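Extracellular solute-binding protein, family 5 (Chelativorans sp., PDB 6WM6) binds EDTA and other aminopolycarboxylates in the periplasm, probably delivering them to an ABC transporter for uptake into the cell. Local coordinates at residues F466-A471 with K497-S502; F52-D57 with R74-P79; A338-P343 with A422-G427; T97-S102 with E119-S124. All coordinates share one frame; numbering follows the deposited sequence.

Contact 1 of 4, residues F466-A471 with K497-S502; sequences FPAVKA and KAAAAS. With EDO (1,2-ethanediol), chain J.
Ala468 meets Ala498 and Ala499 in a close helix-helix packing, where the first turn of helix 467-474, N-capped by Phe466, lies against the last turn of helix 489-499. Having only methyl groups at the meeting point lets the backbones come near, and the CA atoms of Ala468 and Ala499 are 5.3 Å apart. Ala468 has the largest share of the buried surface. Its CB points at the other helix and reaches Ala498 CB at 3.8 Å, methyl against methyl. The Ala498 methyl points back toward it, whereas that of Ala499 is directed to one side, leaving the CB atoms of Ala468 and Ala499 4.2 Å apart. Helix 504-521 joins the packing: Ser507 touches Ala468 and hydrogen-bonds through its OG to Ala498 O, while the backbone of Ala499 is bonded to Leu181. Just after helix 489-499, a 1,2-ethanediol, probably from the crystallisation liquor, gives a hydrogen bond from its O1 to Ala501 O at 3.0 Å. Back at the centre, the Ala468 methyl also rests on the backbone, with its CB 3.8 Å from Ala499 N.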
# COMPACT_ATOMS: atom_id res chain seq x y z
N PHE A 466 6.42 -8.81 -0.81
CA PHE A 466 7.50 -9.29 -1.67
C PHE A 466 8.14 -8.11 -2.37
O PHE A 466 7.62 -7.62 -3.39
CB PHE A 466 6.95 -10.29 -2.70
CG PHE A 466 6.30 -11.48 -2.07
CD1 PHE A 466 7.06 -12.47 -1.49
CD2 PHE A 466 4.92 -11.60 -2.07
CE1 PHE A 466 6.45 -13.58 -0.90
CE2 PHE A 466 4.31 -12.71 -1.48
CZ PHE A 466 5.08 -13.67 -0.90
N PRO A 467 9.29 -7.63 -1.90
CA PRO A 467 9.95 -6.50 -2.57
C PRO A 467 10.15 -6.68 -4.05
O PRO A 467 10.03 -5.71 -4.82
CB PRO A 467 11.27 -6.38 -1.81
CG PRO A 467 10.91 -6.79 -0.42
CD PRO A 467 9.92 -7.95 -0.60
N ALA A 468 10.44 -7.91 -4.51
CA ALA A 468 10.72 -8.10 -5.93
C ALA A 468 9.47 -7.91 -6.77
O ALA A 468 9.57 -7.51 -7.94
CB ALA A 468 11.30 -9.49 -6.18
N VAL A 469 8.29 -8.22 -6.22
CA VAL A 469 7.04 -8.02 -6.94
C VAL A 469 6.75 -6.53 -7.06
O VAL A 469 6.44 -6.02 -8.15
CB VAL A 469 5.89 -8.78 -6.27
CG1 VAL A 469 4.55 -8.45 -6.98
CG2 VAL A 469 6.16 -10.28 -6.32
N LYS A 470 6.91 -5.79 -5.97
CA LYS A 470 6.70 -4.35 -6.03
C LYS A 470 7.68 -3.71 -6.99
O LYS A 470 7.31 -2.83 -7.79
CB LYS A 470 6.84 -3.72 -4.65
CG LYS A 470 6.73 -2.20 -4.60
CD LYS A 470 5.35 -1.76 -5.02
CE LYS A 470 5.18 -0.25 -4.86
NZ LYS A 470 3.78 0.10 -5.10
N ALA A 471 8.93 -4.13 -6.95
CA ALA A 471 9.94 -3.52 -7.80
C ALA A 471 9.61 -3.66 -9.27
O ALA A 471 9.89 -2.75 -10.06
CB ALA A 471 11.30 -4.14 -7.49
N LYS A 497 15.06 -12.22 -11.80
CA LYS A 497 15.68 -13.31 -11.06
C LYS A 497 15.22 -13.32 -9.61
O LYS A 497 14.95 -14.37 -9.03
CB LYS A 497 17.20 -13.20 -11.14
CG LYS A 497 17.75 -13.56 -12.51
CD LYS A 497 19.24 -13.33 -12.61
CE LYS A 497 19.76 -13.73 -13.99
NZ LYS A 497 21.22 -13.49 -14.12
N ALA A 498 15.07 -12.14 -9.01
CA ALA A 498 14.63 -12.07 -7.63
C ALA A 498 13.20 -12.57 -7.47
O ALA A 498 12.85 -13.21 -6.47
CB ALA A 498 14.75 -10.63 -7.12
N ALA A 499 12.34 -12.29 -8.46
CA ALA A 499 10.95 -12.73 -8.41
C ALA A 499 10.80 -14.22 -8.63
O ALA A 499 9.73 -14.77 -8.35
CB ALA A 499 10.13 -11.94 -9.43
N ALA A 500 11.84 -14.89 -9.12
CA ALA A 500 11.86 -16.33 -9.34
C ALA A 500 12.48 -17.10 -8.19
O ALA A 500 12.53 -18.34 -8.25
CB ALA A 500 12.60 -16.65 -10.63
N ALA A 501 12.97 -16.42 -7.15
CA ALA A 501 13.67 -17.07 -6.05
C ALA A 501 12.71 -17.92 -5.23
O ALA A 501 11.49 -17.79 -5.30
CB ALA A 501 14.32 -16.00 -5.16
N SER A 502 13.28 -18.81 -4.41
CA SER A 502 12.50 -19.75 -3.61
C SER A 502 12.25 -19.29 -2.18
O SER A 502 11.56 -19.98 -1.43
CB SER A 502 13.14 -21.13 -3.61
OG SER A 502 14.46 -21.08 -3.14
C1 EDO J . 9.38 -20.38 -5.82
O1 EDO J . 10.49 -20.29 -6.73
C2 EDO J . 9.09 -21.84 -5.47
O2 EDO J . 10.10 -22.35 -4.57

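Contact 2 of 4, residues F52-D57 with R74-P79. With EDO (1,2-ethanediol), chain H; SO4 (sulfate ion), chain B.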
# COMPACT_ATOMS: atom_id res chain seq x y z
N PHE A 52 -16.85 3.00 11.49
CA PHE A 52 -15.46 3.27 11.09
C PHE A 52 -15.49 4.31 9.98
O PHE A 52 -16.15 4.12 8.95
CB PHE A 52 -14.87 1.94 10.60
CG PHE A 52 -13.39 1.92 10.31
CD1 PHE A 52 -12.83 2.70 9.32
CD2 PHE A 52 -12.56 1.06 11.01
CE1 PHE A 52 -11.46 2.65 9.06
CE2 PHE A 52 -11.20 0.99 10.73
CZ PHE A 52 -10.66 1.79 9.77
N ALA A 53 -14.78 5.41 10.17
CA ALA A 53 -14.76 6.47 9.18
C ALA A 53 -13.83 6.12 8.03
O ALA A 53 -12.72 5.63 8.25
CB ALA A 53 -14.26 7.78 9.82
N VAL A 54 -14.28 6.40 6.80
CA VAL A 54 -13.43 6.25 5.61
C VAL A 54 -13.44 7.55 4.83
O VAL A 54 -14.40 8.32 4.91
CB VAL A 54 -13.85 5.06 4.73
CG1 VAL A 54 -13.75 3.77 5.54
CG2 VAL A 54 -15.23 5.25 4.17
N THR A 55 -12.36 7.78 4.07
CA THR A 55 -12.07 9.09 3.49
C THR A 55 -12.49 9.24 2.03
O THR A 55 -12.37 10.34 1.49
CB THR A 55 -10.56 9.39 3.60
OG1 THR A 55 -9.83 8.38 2.90
CG2 THR A 55 -10.11 9.41 5.05
N ARG A 56 -12.99 8.18 1.39
CA ARG A 56 -13.45 8.26 0.02
C ARG A 56 -14.87 7.70 -0.08
O ARG A 56 -15.25 6.79 0.67
CB ARG A 56 -12.57 7.44 -0.94
CG ARG A 56 -11.08 7.75 -0.92
CD ARG A 56 -10.34 6.72 -1.76
NE ARG A 56 -8.90 6.94 -1.81
CZ ARG A 56 -8.28 7.66 -2.74
NH1 ARG A 56 -8.96 8.25 -3.71
NH2 ARG A 56 -6.96 7.79 -2.70
N ASP A 57 -15.65 8.23 -1.03
CA ASP A 57 -16.89 7.58 -1.40
C ASP A 57 -16.58 6.28 -2.14
O ASP A 57 -15.46 6.06 -2.61
CB ASP A 57 -17.72 8.51 -2.30
CG ASP A 57 -19.15 8.01 -2.53
OD1 ASP A 57 -19.66 7.17 -1.76
OD2 ASP A 57 -19.79 8.47 -3.51
N ARG A 74 -10.61 -1.44 -0.20
CA ARG A 74 -10.05 -2.63 0.44
C ARG A 74 -10.63 -2.80 1.84
O ARG A 74 -11.05 -3.89 2.22
CB ARG A 74 -8.52 -2.52 0.45
CG ARG A 74 -7.80 -3.84 0.49
CD ARG A 74 -6.29 -3.69 0.29
NE ARG A 74 -5.95 -3.06 -0.98
CZ ARG A 74 -5.39 -1.87 -1.13
NH1 ARG A 74 -5.07 -1.12 -0.09
NH2 ARG A 74 -5.15 -1.42 -2.35
N THR A 75 -10.65 -1.72 2.62
CA THR A 75 -11.18 -1.77 3.98
C THR A 75 -12.65 -2.16 4.01
O THR A 75 -13.06 -3.01 4.80
CB THR A 75 -10.96 -0.41 4.66
OG1 THR A 75 -9.55 -0.23 4.85
CG2 THR A 75 -11.63 -0.32 6.02
N VAL A 76 -13.45 -1.56 3.15
CA VAL A 76 -14.90 -1.78 3.18
C VAL A 76 -15.28 -3.16 2.69
O VAL A 76 -16.31 -3.71 3.09
CB VAL A 76 -15.60 -0.67 2.38
CG1 VAL A 76 -17.05 -0.98 2.18
CG2 VAL A 76 -15.43 0.67 3.08
N THR A 77 -14.50 -3.76 1.79
CA THR A 77 -14.84 -5.07 1.23
C THR A 77 -14.08 -6.22 1.86
O THR A 77 -14.48 -7.37 1.66
CB THR A 77 -14.75 -5.12 -0.31
OG1 THR A 77 -13.41 -4.92 -0.79
CG2 THR A 77 -15.67 -4.07 -0.95
N LEU A 78 -13.03 -5.97 2.64
CA LEU A 78 -12.40 -7.06 3.39
C LEU A 78 -13.39 -7.89 4.20
O LEU A 78 -13.19 -9.12 4.28
CB LEU A 78 -11.24 -6.54 4.26
CG LEU A 78 -9.90 -6.47 3.57
CD1 LEU A 78 -8.94 -5.65 4.42
CD2 LEU A 78 -9.31 -7.84 3.26
N PRO A 79 -14.44 -7.32 4.80
CA PRO A 79 -15.39 -8.15 5.57
C PRO A 79 -16.26 -9.06 4.74
O PRO A 79 -16.91 -9.93 5.32
CB PRO A 79 -16.25 -7.11 6.31
CG PRO A 79 -15.37 -5.88 6.36
CD PRO A 79 -14.66 -5.89 5.02
C1 EDO H . -9.82 4.75 5.95
O1 EDO H . -10.01 5.74 4.92
C2 EDO H . -9.50 3.40 5.31
O2 EDO H . -8.08 3.22 5.21
S SO4 B . -4.03 4.42 -1.55
O1 SO4 B . -4.64 3.26 -0.89
O2 SO4 B . -4.89 5.58 -1.33
O3 SO4 B . -2.69 4.67 -0.97
O4 SO4 B . -3.92 4.16 -2.98
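Val54 and Thr75 mark the nearest backbone approach, with CA atoms 8.5 Å apart, where helix 71-77 packs on a face of strand 49-54. This is helix-on-sheet packing: strand 49-54 is an end strand of a mixed four-stranded sheet, though Ala53 is also backbone-bonded to Val274. It pairs in parallel with strand 251-256, and the helix spans both, since Thr75 and Val76 also touch Phe254. Phe52 and Val54, two residues apart on the strand, both direct their side chains at the helix. Two apolar touches result. Val54 CG1 meets Val76 CG2 at 4.3 Å, a branch-to-branch contact between valines. CG of Phe52 stands anti to the backbone N (chi1 -172°), and CE1 comes within 4.3 Å of Thr75 CG2, the methyl approaching the ring obliquely. Thr75 can offer that methyl because its OG1 lies beside the backbone N (chi1 -68°) and is hydrogen-bonded one turn back to Ala71 O. Where the strand runs out, Arg56 extends past the helix toward a sulfate, probably from the crystallisation liquor, with a weak bond from NH2 to sulfate O2 at 3.3 Å. Tyr460 OH and Ala71 N bind the same ion. A 1,2-ethanediol settles between strand and helix: its C1 sits at the edge of the Phe52 ring, near the ring plane, 4.1 Å from CE1. Thr55 N donates to O1 of this diol at 3.2 Å, a bent bond of 142°, supplemented by a weak one from Thr55 OG1.

Contact 3 of 4, residues A338-P343 with A422-G427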
# COMPACT_ATOMS: atom_id res chain seq x y z
N ALA A 338 14.39 15.47 11.56
CA ALA A 338 14.38 16.19 12.83
C ALA A 338 13.27 17.23 12.90
O ALA A 338 12.70 17.47 13.98
CB ALA A 338 15.73 16.88 13.07
N LYS A 339 12.94 17.84 11.76
CA LYS A 339 11.93 18.89 11.74
C LYS A 339 10.51 18.38 11.57
O LYS A 339 9.56 19.05 11.98
CB LYS A 339 12.24 19.88 10.61
CG LYS A 339 13.55 20.62 10.73
CD LYS A 339 13.40 21.86 11.57
CE LYS A 339 14.66 22.73 11.51
NZ LYS A 339 15.83 22.07 12.15
N THR A 340 10.32 17.20 10.96
CA THR A 340 9.00 16.76 10.56
C THR A 340 8.51 15.49 11.25
O THR A 340 7.30 15.23 11.22
CB THR A 340 8.93 16.52 9.04
OG1 THR A 340 9.89 15.51 8.68
CG2 THR A 340 9.24 17.80 8.28
N ALA A 341 9.40 14.68 11.80
CA ALA A 341 9.02 13.43 12.46
C ALA A 341 9.50 13.39 13.91
O ALA A 341 8.71 13.07 14.81
CB ALA A 341 9.59 12.22 11.70
N ASP A 342 10.77 13.72 14.15
CA ASP A 342 11.35 13.51 15.47
C ASP A 342 10.63 14.26 16.59
O ASP A 342 10.71 13.78 17.74
CB ASP A 342 12.84 13.88 15.49
CG ASP A 342 13.71 13.00 14.58
OD1 ASP A 342 13.22 11.95 14.10
OD2 ASP A 342 14.88 13.37 14.38
N PRO A 343 9.97 15.40 16.37
CA PRO A 343 9.33 16.08 17.51
C PRO A 343 8.22 15.28 18.16
O PRO A 343 7.92 15.53 19.33
CB PRO A 343 8.81 17.38 16.89
CG PRO A 343 9.73 17.65 15.76
CD PRO A 343 9.99 16.26 15.17
N ALA A 422 8.93 19.91 1.37
CA ALA A 422 9.20 20.63 0.14
C ALA A 422 9.86 21.97 0.44
O ALA A 422 10.78 22.39 -0.27
CB ALA A 422 7.90 20.85 -0.64
N ARG A 423 9.40 22.65 1.49
CA ARG A 423 10.02 23.92 1.87
C ARG A 423 11.44 23.71 2.39
O ARG A 423 12.34 24.49 2.10
CB ARG A 423 9.16 24.63 2.91
CG ARG A 423 7.82 25.10 2.38
CD ARG A 423 7.07 25.91 3.42
NE ARG A 423 5.79 26.40 2.93
CZ ARG A 423 5.63 27.52 2.22
NH1 ARG A 423 4.42 27.88 1.82
NH2 ARG A 423 6.68 28.27 1.91
N LEU A 424 11.64 22.66 3.20
CA LEU A 424 12.98 22.38 3.69
C LEU A 424 13.94 22.05 2.56
O LEU A 424 15.09 22.53 2.55
CB LEU A 424 12.92 21.22 4.68
CG LEU A 424 12.24 21.59 6.00
CD1 LEU A 424 11.91 20.35 6.82
CD2 LEU A 424 13.15 22.53 6.78
N ILE A 425 13.49 21.27 1.58
CA ILE A 425 14.34 20.90 0.45
C ILE A 425 14.71 22.12 -0.36
O ILE A 425 15.86 22.27 -0.81
CB ILE A 425 13.65 19.81 -0.40
CG1 ILE A 425 13.65 18.49 0.39
CG2 ILE A 425 14.33 19.66 -1.74
CD1 ILE A 425 12.68 17.46 -0.14
N THR A 426 13.75 23.03 -0.57
CA THR A 426 14.05 24.30 -1.22
C THR A 426 15.21 25.01 -0.54
O THR A 426 16.12 25.52 -1.20
CB THR A 426 12.80 25.17 -1.21
OG1 THR A 426 11.80 24.56 -2.04
CG2 THR A 426 13.11 26.58 -1.73
N GLY A 427 15.19 25.04 0.80
CA GLY A 427 16.26 25.70 1.53
C GLY A 427 17.59 24.98 1.43
O GLY A 427 18.64 25.62 1.37
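Leu424 of helix 416-429 reaches across to Lys339 and Thr340 at the end of helix 333-340, an apolar contact at the protein surface. The CD1 methyl makes the closest touches: it lies 3.8 Å from Lys339 CB and 4.0 Å from Thr340 CG2, resting against both. The helix backbones stay well separated, with the CA atoms of Lys339 and Leu424 8.8 Å apart, so the long leucine side chain bridges the distance. It can do so because CD1 continues the chain outward, nearly anti to CA (chi2 167°). The Thr340 and Leu424 side chains run antiparallel and overlap alongside one another. Thr340 is further lined by Asp420 and Met421, one turn earlier on helix 416-429.

That helix is the connection of a beta-alpha-beta crossover, running between the parallel neighbouring strands 407-410 and 436-439. Ala422 and Ile425 lie on Leu458 of strand 456-462, facing the sheet, and Leu424, on another side of the helix, points toward helix 333-340.

Polar groups at the contact are engaged within their own neighbourhood. Lys339 starts out toward Leu424, but bends at chi2 (-86°) and chi4 turn its end away, and NZ forms a salt bridge with Asp335 OD1. Only the root of this lysine therefore serves the apolar contact. Thr340 divides its two branches: the methyl goes to the leucine, while OG1 is hydrogen-bonded to Leu336 O and to Tyr528 OH.

Contact 4 of 4, residues T97-S102 with E119-S124. With EDO (1,2-ethanediol), chain F; EDO (1,2-ethanediol), chain K.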
# COMPACT_ATOMS: atom_id res chain seq x y z
N THR A 97 -7.32 -20.09 7.48
CA THR A 97 -7.80 -21.41 7.86
C THR A 97 -9.31 -21.50 7.96
O THR A 97 -9.84 -22.59 8.17
CB THR A 97 -7.16 -21.85 9.18
OG1 THR A 97 -7.30 -20.84 10.16
CG2 THR A 97 -5.68 -22.13 8.99
N ASP A 98 -10.01 -20.38 7.86
CA ASP A 98 -11.47 -20.44 7.70
C ASP A 98 -11.84 -20.92 6.30
O ASP A 98 -12.78 -21.70 6.13
CB ASP A 98 -12.09 -19.08 8.00
CG ASP A 98 -11.97 -18.68 9.48
OD1 ASP A 98 -11.96 -19.59 10.33
OD2 ASP A 98 -11.94 -17.46 9.73
N LEU A 99 -11.09 -20.47 5.30
CA LEU A 99 -11.32 -20.84 3.91
C LEU A 99 -10.62 -22.13 3.52
O LEU A 99 -11.20 -22.96 2.81
CB LEU A 99 -10.85 -19.73 2.98
CG LEU A 99 -10.93 -20.01 1.51
CD1 LEU A 99 -12.38 -20.15 1.04
CD2 LEU A 99 -10.25 -18.87 0.75
N LEU A 100 -9.39 -22.32 3.97
CA LEU A 100 -8.52 -23.37 3.47
C LEU A 100 -8.14 -24.37 4.54
O LEU A 100 -7.78 -24.00 5.67
CB LEU A 100 -7.22 -22.79 2.90
CG LEU A 100 -7.36 -21.85 1.71
CD1 LEU A 100 -6.01 -21.26 1.35
CD2 LEU A 100 -7.94 -22.62 0.53
N GLU A 101 -8.18 -25.65 4.18
CA GLU A 101 -7.51 -26.67 4.98
C GLU A 101 -6.00 -26.57 4.81
O GLU A 101 -5.24 -26.68 5.79
CB GLU A 101 -7.99 -28.06 4.57
CG GLU A 101 -7.33 -29.20 5.33
CD GLU A 101 -7.60 -30.56 4.71
OE1 GLU A 101 -8.55 -30.66 3.89
OE2 GLU A 101 -6.86 -31.51 5.02
N SER A 102 -5.53 -26.34 3.59
CA SER A 102 -4.11 -26.30 3.31
C SER A 102 -3.85 -25.60 1.98
O SER A 102 -4.72 -25.49 1.11
CB SER A 102 -3.52 -27.71 3.27
OG SER A 102 -4.16 -28.52 2.30
N GLU A 119 -14.48 -27.91 3.39
CA GLU A 119 -15.79 -28.32 2.91
C GLU A 119 -16.86 -27.32 3.29
O GLU A 119 -17.75 -27.01 2.48
CB GLU A 119 -16.11 -29.73 3.44
CG GLU A 119 -15.28 -30.80 2.76
CD GLU A 119 -15.63 -32.20 3.21
OE1 GLU A 119 -14.86 -33.14 2.90
OE2 GLU A 119 -16.68 -32.37 3.87
N ASP A 120 -16.78 -26.75 4.50
CA ASP A 120 -17.81 -25.84 5.00
C ASP A 120 -17.68 -24.41 4.49
O ASP A 120 -18.55 -23.58 4.79
CB ASP A 120 -17.82 -25.83 6.52
CG ASP A 120 -18.27 -27.15 7.12
OD1 ASP A 120 -18.89 -27.95 6.39
OD2 ASP A 120 -18.00 -27.38 8.32
N ALA A 121 -16.67 -24.08 3.70
CA ALA A 121 -16.58 -22.74 3.13
C ALA A 121 -17.65 -22.57 2.04
O ALA A 121 -17.66 -23.29 1.04
CB ALA A 121 -15.19 -22.48 2.56
N VAL A 122 -18.54 -21.61 2.27
CA VAL A 122 -19.68 -21.34 1.41
C VAL A 122 -19.86 -19.84 1.23
O VAL A 122 -19.47 -19.04 2.09
CB VAL A 122 -20.99 -21.96 1.96
CG1 VAL A 122 -20.88 -23.48 2.09
CG2 VAL A 122 -21.37 -21.31 3.30
N TRP A 123 -20.47 -19.47 0.10
CA TRP A 123 -20.97 -18.11 -0.09
C TRP A 123 -22.25 -17.92 0.72
O TRP A 123 -22.85 -18.88 1.21
CB TRP A 123 -21.20 -17.85 -1.58
CG TRP A 123 -19.95 -17.92 -2.40
CD1 TRP A 123 -19.55 -18.94 -3.22
CD2 TRP A 123 -18.92 -16.92 -2.48
NE1 TRP A 123 -18.35 -18.64 -3.81
CE2 TRP A 123 -17.94 -17.41 -3.38
CE3 TRP A 123 -18.75 -15.67 -1.89
CZ2 TRP A 123 -16.78 -16.69 -3.67
CZ3 TRP A 123 -17.61 -14.95 -2.19
CH2 TRP A 123 -16.63 -15.46 -3.05
N SER A 124 -22.69 -16.67 0.82
CA SER A 124 -23.82 -16.32 1.68
C SER A 124 -25.14 -16.89 1.21
O SER A 124 -26.10 -16.87 1.98
CB SER A 124 -23.91 -14.80 1.81
OG SER A 124 -23.91 -14.20 0.54
C1 EDO F . -8.60 -16.68 10.81
O1 EDO F . -7.48 -16.16 11.53
C2 EDO F . -8.16 -17.23 9.46
O2 EDO F . -6.78 -17.57 9.50
C1 EDO K . -4.96 -21.71 12.71
O1 EDO K . -5.46 -20.42 12.26
C2 EDO K . -6.11 -22.56 13.24
O2 EDO K . -6.68 -21.95 14.40
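Leu99 and Ala121 form a small, buried apolar contact between two loop segments at the open end of a beta hairpin. Residues 97-99 lead into strand 100-108, whose antiparallel partner 111-117 runs out into the loop of residues 119-124, so the contact brings together the entry and the exit of the hairpin, at one margin of a four-stranded antiparallel sheet. The CA atoms of Leu99 and Ala121 are 5.6 Å apart. Ala121 points its methyl toward the other segment, whereas Leu99 starts off facing away. The leucine recovers at its second torsion: with CG opposite the backbone N (chi1 176°), a turn at chi2 (67°) carries CD1 back to 4.0 Å from Ala121 CB. The same alanine methyl lies equally far from Leu99 O and, more loosely, 4.4 Å from Asp98 O.

Backbone bonds around the contact hold the pieces in line. Leu99 pairs with Arg118, Ala121 pairs with Ile129, and Glu101 and Ser102 both face Arg116 in a classic beta bulge where the chain turns a corner. Asp98 O takes a hydrogen bond from Arg118 NH1, and Asp98 OD1 is bonded to Glu244 N. At Thr97, before the strand, OG1 is hydrogen-bonded to O1 of one 1,2-ethanediol at 2.8 Å, and N makes a weak bond to O2 of a second; both diols probably come from the crystallisation liquor.

Methyl-to-methyl and methyl-to-carbonyl touches are barely directional. How Leu99 and Ala121 sit against each other therefore probably owes more to the backbone bonds of the hairpin than to their own contact.

How the contacts relate
Along the chain the order is contact 2, contact 4, contact 3, contact 1, each closing before the next opens. Contact 3 lies on the large mixed sheet, where helix 416-429 covers strands 436-439 and 456-462; contact 1 uses helix 467-474, which follows that sheet's strand 456-462. Contact 2 belongs to the four-stranded mixed sheet and contact 4 to the antiparallel one. Contacts 3 and 4 are farthest apart, with centres about 49 Å from each other on opposite sides of the chain's centre; contacts 2 and 4 are closest, at about 24 Å between centres. None touches another, so these are four local packings spread over three sheets of a large binding protein.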